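Local coordinates for MTH0777 (Methanothermobacter thermautotrophicus, PDB 1KJN), which is of unknown function but belongs to the DUF1890 family and folds as an alpha/beta domain built on a six-stranded parallel sheet, at residues Gly84-Asp89 / Ala93-Phe98; Ala108-Arg113 / Asn123-Thr128; Met11-Pro16 / Val20-Ala25. One frame throughout, in Å; residues are numbered along the deposited sequence.

How the contacts relate
Each of the three contacts joins a strand of one parallel sheet to the helix that follows it in the chain: 8-12 with 21-34 in contact 3, 81-86 with 89-102 in contact 1, 105-111 with 115-128 in contact 2. Strand 81-86 lies between the other two, so contact 1 is the middle member, its centre about 8 Å from that of contact 2 and about 11 Å from that of contact 3. Probable sheet hydrogen bonds tie them: Val86 N to Ile109 O at 2.7 Å, Phe85 N to Val12 O at 2.9 Å. Contacts 2 and 3, with centres about 15 Å apart, still meet where Phe111 CZ packs on Gln21 CG at 3.9 Å.

Contact 1: residues Gly84-Asp89 / Ala93-Phe98; sequences GFVPND and AYLVTF
Gly84 and Leu95 face each other with their CA atoms 5.8 Å apart, and farther along Asp89 and Ala93 approach to 6.2 Å between CA atoms, where the loop after strand 81-86 has already turned into helix 89-102. At the helical end the link is a backbone bond, Ala93 N to Asp89 O at 3.0 Å, with an N-H...O angle of 160°; it belongs to the first turn of the helix, and Asn88, at the N-cap position, caps the helix by accepting from Ala91 N through OD1. At the strand end the contact is carried by Leu95, whose two methyls divide the work. CD1 rests on the backbone of Gly84, 3.9 Å from its CA, while CD2 meets CG2 of Val86 at 4.0 Å, the two side chains lying roughly perpendicular. With CG anti to the backbone N (chi1 178°), the leucine fork reaches from the helix to the strand. Gly84 permits this approach, since a beta carbon on it would lie only 2.6 Å from Leu95 CD1. Phe85 points to the other face of the sheet, towards Gln21 and Leu24. This is the first half of a beta-alpha-beta unit completed by strand 105-111, whose Ala108 also touches Leu95. Between these two segments the buried end therefore meets through apolar packing, and the polar bond across the contact is confined to the exposed helix start.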
loop_
_atom_site.group_PDB
_atom_site.type_symbol
_atom_site.label_atom_id
_atom_site.label_comp_id
_atom_site.label_asym_id
_atom_site.label_seq_id
_atom_site.Cartn_x
_atom_site.Cartn_y
_atom_site.Cartn_z
ATOM N N GLY A 84 9.018 10.301 -10.392
ATOM C CA GLY A 84 9.855 9.610 -9.432
ATOM C C GLY A 84 9.576 9.987 -7.981
ATOM O O GLY A 84 9.538 11.173 -7.635
ATOM N N PHE A 85 9.325 8.967 -7.157
ATOM C CA PHE A 85 9.090 9.140 -5.728
ATOM C C PHE A 85 10.462 9.184 -5.106
ATOM O O PHE A 85 11.317 8.346 -5.414
ATOM C CB PHE A 85 8.262 7.975 -5.161
ATOM C CG PHE A 85 6.810 8.093 -5.465
ATOM C CD1 PHE A 85 6.316 7.705 -6.705
ATOM C CD2 PHE A 85 5.935 8.622 -4.520
ATOM C CE1 PHE A 85 4.968 7.840 -7.003
ATOM C CE2 PHE A 85 4.587 8.764 -4.808
ATOM C CZ PHE A 85 4.093 8.373 -6.053
ATOM N N VAL A 86 10.681 10.162 -4.238
ATOM C CA VAL A 86 12.000 10.346 -3.642
ATOM C C VAL A 86 12.018 10.456 -2.118
ATOM O O VAL A 86 11.822 11.533 -1.557
ATOM C CB VAL A 86 12.666 11.605 -4.256
ATOM C CG1 VAL A 86 14.136 11.659 -3.882
ATOM C CG2 VAL A 86 12.505 11.605 -5.778
ATOM N N PRO A 87 12.146 9.317 -1.432
ATOM C CA PRO A 87 12.195 9.274 0.039
ATOM C C PRO A 87 13.634 9.458 0.528
ATOM O O PRO A 87 13.872 9.604 1.731
ATOM C CB PRO A 87 11.740 7.844 0.378
ATOM C CG PRO A 87 11.185 7.291 -0.892
ATOM C CD PRO A 87 11.910 7.978 -1.999
ATOM N N ASN A 88 14.602 9.420 -0.384
ATOM C CA ASN A 88 15.995 9.548 0.039
ATOM C C ASN A 88 16.994 9.739 -1.102
ATOM O O ASN A 88 16.624 9.688 -2.270
ATOM C CB ASN A 88 16.391 8.302 0.847
ATOM C CG ASN A 88 16.163 7.013 0.075
ATOM O OD1 ASN A 88 16.207 6.996 -1.157
ATOM N ND2 ASN A 88 15.923 5.926 0.797
ATOM N N ASP A 89 18.274 9.824 -0.731
ATOM C CA ASP A 89 19.381 10.018 -1.672
ATOM C C ASP A 89 19.437 8.986 -2.780
ATOM O O ASP A 89 19.599 9.351 -3.929
ATOM C CB ASP A 89 20.746 10.027 -0.946
ATOM C CG ASP A 89 20.968 11.277 -0.093
ATOM O OD1 ASP A 89 20.222 12.276 -0.228
ATOM O OD2 ASP A 89 21.905 11.256 0.729
ATOM N N ALA A 93 19.054 9.826 -6.821
ATOM C CA ALA A 93 20.061 9.518 -7.847
ATOM C C ALA A 93 19.433 8.731 -8.990
ATOM O O ALA A 93 19.724 8.989 -10.149
ATOM C CB ALA A 93 21.258 8.753 -7.244
ATOM N N TYR A 94 18.565 7.771 -8.673
ATOM C CA TYR A 94 17.917 6.992 -9.726
ATOM C C TYR A 94 17.087 7.906 -10.623
ATOM O O TYR A 94 17.133 7.785 -11.845
ATOM C CB TYR A 94 17.034 5.889 -9.139
ATOM C CG TYR A 94 17.726 4.543 -9.061
ATOM C CD1 TYR A 94 17.999 3.942 -7.833
ATOM C CD2 TYR A 94 18.128 3.877 -10.218
ATOM C CE1 TYR A 94 18.659 2.710 -7.759
ATOM C CE2 TYR A 94 18.782 2.648 -10.156
ATOM C CZ TYR A 94 19.046 2.073 -8.924
ATOM O OH TYR A 94 19.702 0.863 -8.871
ATOM N N LEU A 95 16.322 8.815 -10.015
ATOM C CA LEU A 95 15.491 9.730 -10.786
ATOM C C LEU A 95 16.367 10.567 -11.718
ATOM O O LEU A 95 15.988 10.815 -12.859
ATOM C CB LEU A 95 14.665 10.647 -9.869
ATOM C CG LEU A 95 13.791 11.670 -10.612
ATOM C CD1 LEU A 95 12.861 10.929 -11.583
ATOM C CD2 LEU A 95 13.000 12.560 -9.655
ATOM N N VAL A 96 17.531 10.993 -11.231
ATOM C CA VAL A 96 18.456 11.802 -12.030
ATOM C C VAL A 96 18.890 11.001 -13.255
ATOM O O VAL A 96 18.802 11.481 -14.388
ATOM C CB VAL A 96 19.716 12.218 -11.202
ATOM C CG1 VAL A 96 20.779 12.898 -12.112
ATOM C CG2 VAL A 96 19.315 13.171 -10.089
ATOM N N THR A 97 19.255 9.744 -13.021
ATOM C CA THR A 97 19.706 8.875 -14.100
ATOM C C THR A 97 18.596 8.688 -15.126
ATOM O O THR A 97 18.816 8.871 -16.318
ATOM C CB THR A 97 20.163 7.498 -13.581
ATOM O OG1 THR A 97 21.237 7.660 -12.641
ATOM C CG2 THR A 97 20.639 6.631 -14.741
ATOM N N PHE A 98 17.399 8.343 -14.666
ATOM C CA PHE A 98 16.295 8.133 -15.588
ATOM C C PHE A 98 15.941 9.392 -16.366
ATOM O O PHE A 98 15.562 9.324 -17.527
ATOM C CB PHE A 98 15.056 7.614 -14.845
ATOM C CG PHE A 98 15.120 6.146 -14.498
ATOM C CD1 PHE A 98 15.051 5.177 -15.496
ATOM C CD2 PHE A 98 15.211 5.733 -13.170
ATOM C CE1 PHE A 98 15.064 3.820 -15.169
ATOM C CE2 PHE A 98 15.226 4.374 -12.836
ATOM C CZ PHE A 98 15.150 3.419 -13.832
#

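Contact 2: residues Ala108-Arg113 / Asn123-Thr128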
loop_
_atom_site.group_PDB
_atom_site.type_symbol
_atom_site.label_atom_id
_atom_site.label_comp_id
_atom_site.label_asym_id
_atom_site.label_seq_id
_atom_site.Cartn_x
_atom_site.Cartn_y
_atom_site.Cartn_z
ATOM N N ALA A 108 9.148 15.063 -9.585
ATOM C CA ALA A 108 9.740 14.491 -8.389
ATOM C C ALA A 108 8.745 14.654 -7.262
ATOM O O ALA A 108 8.219 15.748 -7.064
ATOM C CB ALA A 108 11.001 15.194 -8.047
ATOM N N ILE A 109 8.470 13.563 -6.545
ATOM C CA ILE A 109 7.547 13.583 -5.407
ATOM C C ILE A 109 8.432 13.236 -4.200
ATOM O O ILE A 109 8.847 12.081 -3.996
ATOM C CB ILE A 109 6.394 12.579 -5.614
ATOM C CG1 ILE A 109 5.498 13.072 -6.761
ATOM C CG2 ILE A 109 5.572 12.398 -4.323
ATOM C CD1 ILE A 109 4.433 12.094 -7.219
ATOM N N ILE A 110 8.808 14.286 -3.485
ATOM C CA ILE A 110 9.696 14.200 -2.340
ATOM C C ILE A 110 8.968 14.166 -1.012
ATOM O O ILE A 110 8.116 15.008 -0.747
ATOM C CB ILE A 110 10.682 15.380 -2.372
ATOM C CG1 ILE A 110 11.462 15.334 -3.695
ATOM C CG2 ILE A 110 11.579 15.370 -1.129
ATOM C CD1 ILE A 110 12.415 16.495 -3.925
ATOM N N PHE A 111 9.335 13.204 -0.168
ATOM C CA PHE A 111 8.689 13.075 1.123
ATOM C C PHE A 111 9.545 12.471 2.216
ATOM O O PHE A 111 10.357 11.578 1.983
ATOM C CB PHE A 111 7.385 12.282 0.990
ATOM C CG PHE A 111 7.576 10.866 0.533
ATOM C CD1 PHE A 111 7.860 10.580 -0.804
ATOM C CD2 PHE A 111 7.499 9.816 1.443
ATOM C CE1 PHE A 111 8.071 9.266 -1.232
ATOM C CE2 PHE A 111 7.708 8.500 1.033
ATOM C CZ PHE A 111 7.995 8.222 -0.310
ATOM N N ASP A 112 9.333 12.984 3.422
ATOM C CA ASP A 112 10.001 12.548 4.634
ATOM C C ASP A 112 9.346 13.385 5.743
ATOM O O ASP A 112 8.815 14.465 5.474
ATOM C CB ASP A 112 11.505 12.835 4.553
ATOM C CG ASP A 112 12.282 12.185 5.683
ATOM O OD1 ASP A 112 12.826 11.087 5.476
ATOM O OD2 ASP A 112 12.346 12.770 6.779
ATOM N N ARG A 113 9.355 12.897 6.976
ATOM C CA ARG A 113 8.751 13.662 8.070
ATOM C C ARG A 113 9.641 14.800 8.553
ATOM O O ARG A 113 9.162 15.779 9.114
ATOM C CB ARG A 113 8.372 12.747 9.233
ATOM C CG ARG A 113 7.085 11.981 8.979
ATOM C CD ARG A 113 5.886 12.918 8.810
ATOM N NE ARG A 113 5.508 13.547 10.072
ATOM C CZ ARG A 113 4.476 14.373 10.231
ATOM N NH1 ARG A 113 3.696 14.694 9.204
ATOM N NH2 ARG A 113 4.221 14.876 11.433
ATOM N N ASN A 123 16.651 20.566 -2.644
ATOM C CA ASN A 123 17.778 21.304 -3.230
ATOM C C ASN A 123 18.512 20.457 -4.255
ATOM O O ASN A 123 18.819 20.922 -5.353
ATOM C CB ASN A 123 18.748 21.764 -2.147
ATOM C CG ASN A 123 18.156 22.827 -1.265
ATOM O OD1 ASN A 123 17.323 23.615 -1.708
ATOM N ND2 ASN A 123 18.566 22.849 -0.002
ATOM N N GLU A 124 18.725 19.192 -3.907
ATOM C CA GLU A 124 19.411 18.252 -4.776
ATOM C C GLU A 124 18.746 18.121 -6.149
ATOM O O GLU A 124 19.422 18.199 -7.180
ATOM C CB GLU A 124 19.503 16.887 -4.095
ATOM C CG GLU A 124 20.065 15.772 -4.974
ATOM C CD GLU A 124 21.520 15.983 -5.368
ATOM O OE1 GLU A 124 21.925 17.122 -5.673
ATOM O OE2 GLU A 124 22.262 14.987 -5.379
ATOM N N ILE A 125 17.429 17.932 -6.163
ATOM C CA ILE A 125 16.679 17.806 -7.406
ATOM C C ILE A 125 16.720 19.112 -8.208
ATOM O O ILE A 125 16.830 19.078 -9.431
ATOM C CB ILE A 125 15.202 17.402 -7.142
ATOM C CG1 ILE A 125 15.134 16.000 -6.513
ATOM C CG2 ILE A 125 14.394 17.472 -8.429
ATOM C CD1 ILE A 125 15.645 14.856 -7.423
HETATM N N MSE A 126 16.643 20.251 -7.517
HETATM C CA MSE A 126 16.687 21.570 -8.164
HETATM C C MSE A 126 18.028 21.860 -8.842
HETATM O O MSE A 126 18.075 22.422 -9.936
HETATM C CB MSE A 126 16.422 22.678 -7.147
HETATM C CG MSE A 126 15.050 22.654 -6.529
HETATM SE SE MSE A 126 14.684 24.268 -5.535
HETATM C CE MSE A 126 13.417 25.041 -6.767
ATOM N N GLU A 127 19.111 21.497 -8.164
ATOM C CA GLU A 127 20.465 21.720 -8.661
ATOM C C GLU A 127 20.878 20.739 -9.756
ATOM O O GLU A 127 21.765 21.036 -10.560
ATOM C CB GLU A 127 21.463 21.640 -7.498
ATOM C CG GLU A 127 21.391 22.827 -6.546
ATOM C CD GLU A 127 21.613 22.452 -5.079
ATOM O OE1 GLU A 127 22.423 21.538 -4.783
ATOM O OE2 GLU A 127 20.965 23.088 -4.216
ATOM N N THR A 128 20.218 19.586 -9.802
ATOM C CA THR A 128 20.552 18.559 -10.781
ATOM C C THR A 128 19.560 18.385 -11.932
ATOM O O THR A 128 19.945 17.997 -13.042
ATOM C CB THR A 128 20.726 17.174 -10.093
ATOM O OG1 THR A 128 19.501 16.810 -9.443
ATOM C CG2 THR A 128 21.848 17.216 -9.055
#
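Ala108 opens the contact from strand 105-111: its CB points to helix 115-128 and meets CG2 of Ile125 at 4.1 Å. The CA atoms of this pair are 7.8 Å apart, a spacing bridged by one methyl from the strand and one branch from the helix. Ile109, next along the strand, turns to the opposite face of the sheet, as alternate strand residues do. Ile110 returns to the helix side and brings its CD1 to 3.8 Å from CG1 of Ile125. The two isoleucines run antiparallel alongside one another, so the end of one lies against the middle of the other. Ile110 is extended, with CD1 anti to CA (chi2 176°), which carries that methyl across to the helix. Ile125 thus uses separate branches for its two partners, CG2 for Ala108 and CG1 for Ile110, and no hydrogen bond crosses the contact. Beyond Ile110 the chain leaves the helix: Phe111 again faces the other way, onto Val20 and Pro87, and Asp112 accepts from Asp114 N through OD2. On the helix, Thr128 OG1 donates to Glu124 O at 2.7 Å, tilted 30° from the carbonyl plane, in the last turn. Around this first strand and helix of a beta-alpha-beta unit, the closing strand 132-136 adds Ile133 against both isoleucines, while helix 89-102 also adjoins, with Ala92 on Ile125 and Val96 on Thr128.

Contact 3: residues Met11-Pro16 / Val20-Ala25; sequences MVLGCP and VQIPLA
Gln21 reaches from helix 21-34 to the loop after strand 8-12 and grips its backbone with both ends of its amide. OE1 accepts from Gly14 N at 2.8 Å, the donor tilted 23° from the carbonyl plane; NE2 donates to Cys15 O at 3.1 Å, with that oxygen near the amide plane but NE2 itself well above the Cys15 carbonyl plane. A weak third bond runs from NE2 to Gly14 O. Beside the amide, Leu13 packs CD2 on Ala25 CB at 3.5 Å and CD1 on Ile22 CD1 at 4.2 Å. The selenium of Met11, a selenomethionine, lies against Ala25, 3.1 Å from its O and 3.9 Å from its CB. Strand, loop and helix form the first half of a beta-alpha-beta unit in a parallel sheet ordered 3-2-1-4-5-6, as in Rossmann-like folds. Gln21 spans the gap because CG is anti to the backbone N (chi1 -163°) and the rest is extended. Replacing it with a leucine would probably leave Gly14 N and Cys15 O without these partners and let the loop shift. Farther out, Phe85 of strand 81-86 backs Leu13 and Gln21, and Leu50 of helix 45-54 packs on Pro16 and Ile22.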
loop_
_atom_site.group_PDB
_atom_site.type_symbol
_atom_site.label_atom_id
_atom_site.label_comp_id
_atom_site.label_asym_id
_atom_site.label_seq_id
_atom_site.Cartn_x
_atom_site.Cartn_y
_atom_site.Cartn_z
HETATM N N MSE A 11 7.146 5.437 -14.059
HETATM C CA MSE A 11 7.075 5.788 -12.650
HETATM C C MSE A 11 8.171 5.051 -11.894
HETATM O O MSE A 11 8.207 3.813 -11.879
HETATM C CB MSE A 11 5.692 5.423 -12.093
HETATM C CG MSE A 11 5.506 5.814 -10.630
HETATM SE SE MSE A 11 3.653 5.644 -10.018
HETATM C CE MSE A 11 2.883 7.030 -11.115
ATOM N N VAL A 12 9.026 5.813 -11.220
ATOM C CA VAL A 12 10.164 5.251 -10.479
ATOM C C VAL A 12 9.910 5.303 -8.983
ATOM O O VAL A 12 9.550 6.360 -8.457
ATOM C CB VAL A 12 11.457 6.044 -10.782
ATOM C CG1 VAL A 12 12.652 5.453 -10.038
ATOM C CG2 VAL A 12 11.706 6.063 -12.285
ATOM N N LEU A 13 10.113 4.170 -8.306
ATOM C CA LEU A 13 9.892 4.100 -6.863
ATOM C C LEU A 13 11.170 3.849 -6.067
ATOM O O LEU A 13 12.097 3.184 -6.540
ATOM C CB LEU A 13 8.861 3.014 -6.516
ATOM C CG LEU A 13 7.561 2.999 -7.322
ATOM C CD1 LEU A 13 6.676 1.853 -6.832
ATOM C CD2 LEU A 13 6.830 4.323 -7.195
ATOM N N GLY A 14 11.184 4.368 -4.842
ATOM C CA GLY A 14 12.323 4.201 -3.962
ATOM C C GLY A 14 12.113 3.033 -3.014
ATOM O O GLY A 14 11.085 2.346 -3.092
ATOM N N CYS A 15 13.076 2.789 -2.128
ATOM C CA CYS A 15 12.941 1.684 -1.186
ATOM C C CYS A 15 11.654 1.930 -0.386
ATOM O O CYS A 15 11.345 3.060 0.000
ATOM C CB CYS A 15 14.157 1.581 -0.257
ATOM S SG CYS A 15 14.082 2.606 1.237
ATOM N N PRO A 16 10.832 0.890 -0.241
ATOM C CA PRO A 16 9.573 0.999 0.498
ATOM C C PRO A 16 9.789 0.913 2.015
ATOM O O PRO A 16 10.229 -0.121 2.533
ATOM C CB PRO A 16 8.784 -0.198 -0.025
ATOM C CG PRO A 16 9.867 -1.254 -0.161
ATOM C CD PRO A 16 11.049 -0.484 -0.743
ATOM N N VAL A 20 3.099 5.333 2.946
ATOM C CA VAL A 20 2.382 6.120 1.940
ATOM C C VAL A 20 2.860 5.892 0.514
ATOM O O VAL A 20 2.093 6.137 -0.427
ATOM C CB VAL A 20 2.449 7.663 2.167
ATOM C CG1 VAL A 20 1.832 8.054 3.504
ATOM C CG2 VAL A 20 3.890 8.178 2.005
ATOM N N GLN A 21 4.071 5.348 0.346
ATOM C CA GLN A 21 4.622 5.201 -1.006
ATOM C C GLN A 21 3.880 4.339 -2.003
ATOM O O GLN A 21 3.406 4.848 -3.014
ATOM C CB GLN A 21 6.101 4.825 -0.991
ATOM C CG GLN A 21 6.754 5.073 -2.343
ATOM C CD GLN A 21 8.242 4.744 -2.362
ATOM O OE1 GLN A 21 8.968 5.184 -3.251
ATOM N NE2 GLN A 21 8.699 3.957 -1.387
ATOM N N ILE A 22 3.782 3.040 -1.747
ATOM C CA ILE A 22 3.084 2.158 -2.679
ATOM C C ILE A 22 1.666 2.671 -2.975
ATOM O O ILE A 22 1.318 2.864 -4.134
ATOM C CB ILE A 22 3.049 0.695 -2.169
ATOM C CG1 ILE A 22 4.480 0.227 -1.937
ATOM C CG2 ILE A 22 2.319 -0.217 -3.159
ATOM C CD1 ILE A 22 5.408 0.492 -3.095
ATOM N N PRO A 23 0.872 2.975 -1.932
ATOM C CA PRO A 23 -0.490 3.469 -2.194
ATOM C C PRO A 23 -0.530 4.698 -3.113
ATOM O O PRO A 23 -1.302 4.734 -4.064
ATOM C CB PRO A 23 -1.005 3.798 -0.798
ATOM C CG PRO A 23 -0.394 2.684 0.032
ATOM C CD PRO A 23 1.065 2.712 -0.491
ATOM N N LEU A 24 0.318 5.681 -2.837
ATOM C CA LEU A 24 0.377 6.895 -3.652
ATOM C C LEU A 24 0.913 6.638 -5.066
ATOM O O LEU A 24 0.547 7.330 -6.014
ATOM C CB LEU A 24 1.225 7.947 -2.956
ATOM C CG LEU A 24 0.536 8.648 -1.792
ATOM C CD1 LEU A 24 1.551 9.533 -1.092
ATOM C CD2 LEU A 24 -0.692 9.446 -2.285
ATOM N N ALA A 25 1.795 5.659 -5.204
ATOM C CA ALA A 25 2.343 5.309 -6.513
ATOM C C ALA A 25 1.184 4.797 -7.373
ATOM O O ALA A 25 1.000 5.218 -8.518
ATOM C CB ALA A 25 3.415 4.222 -6.363
#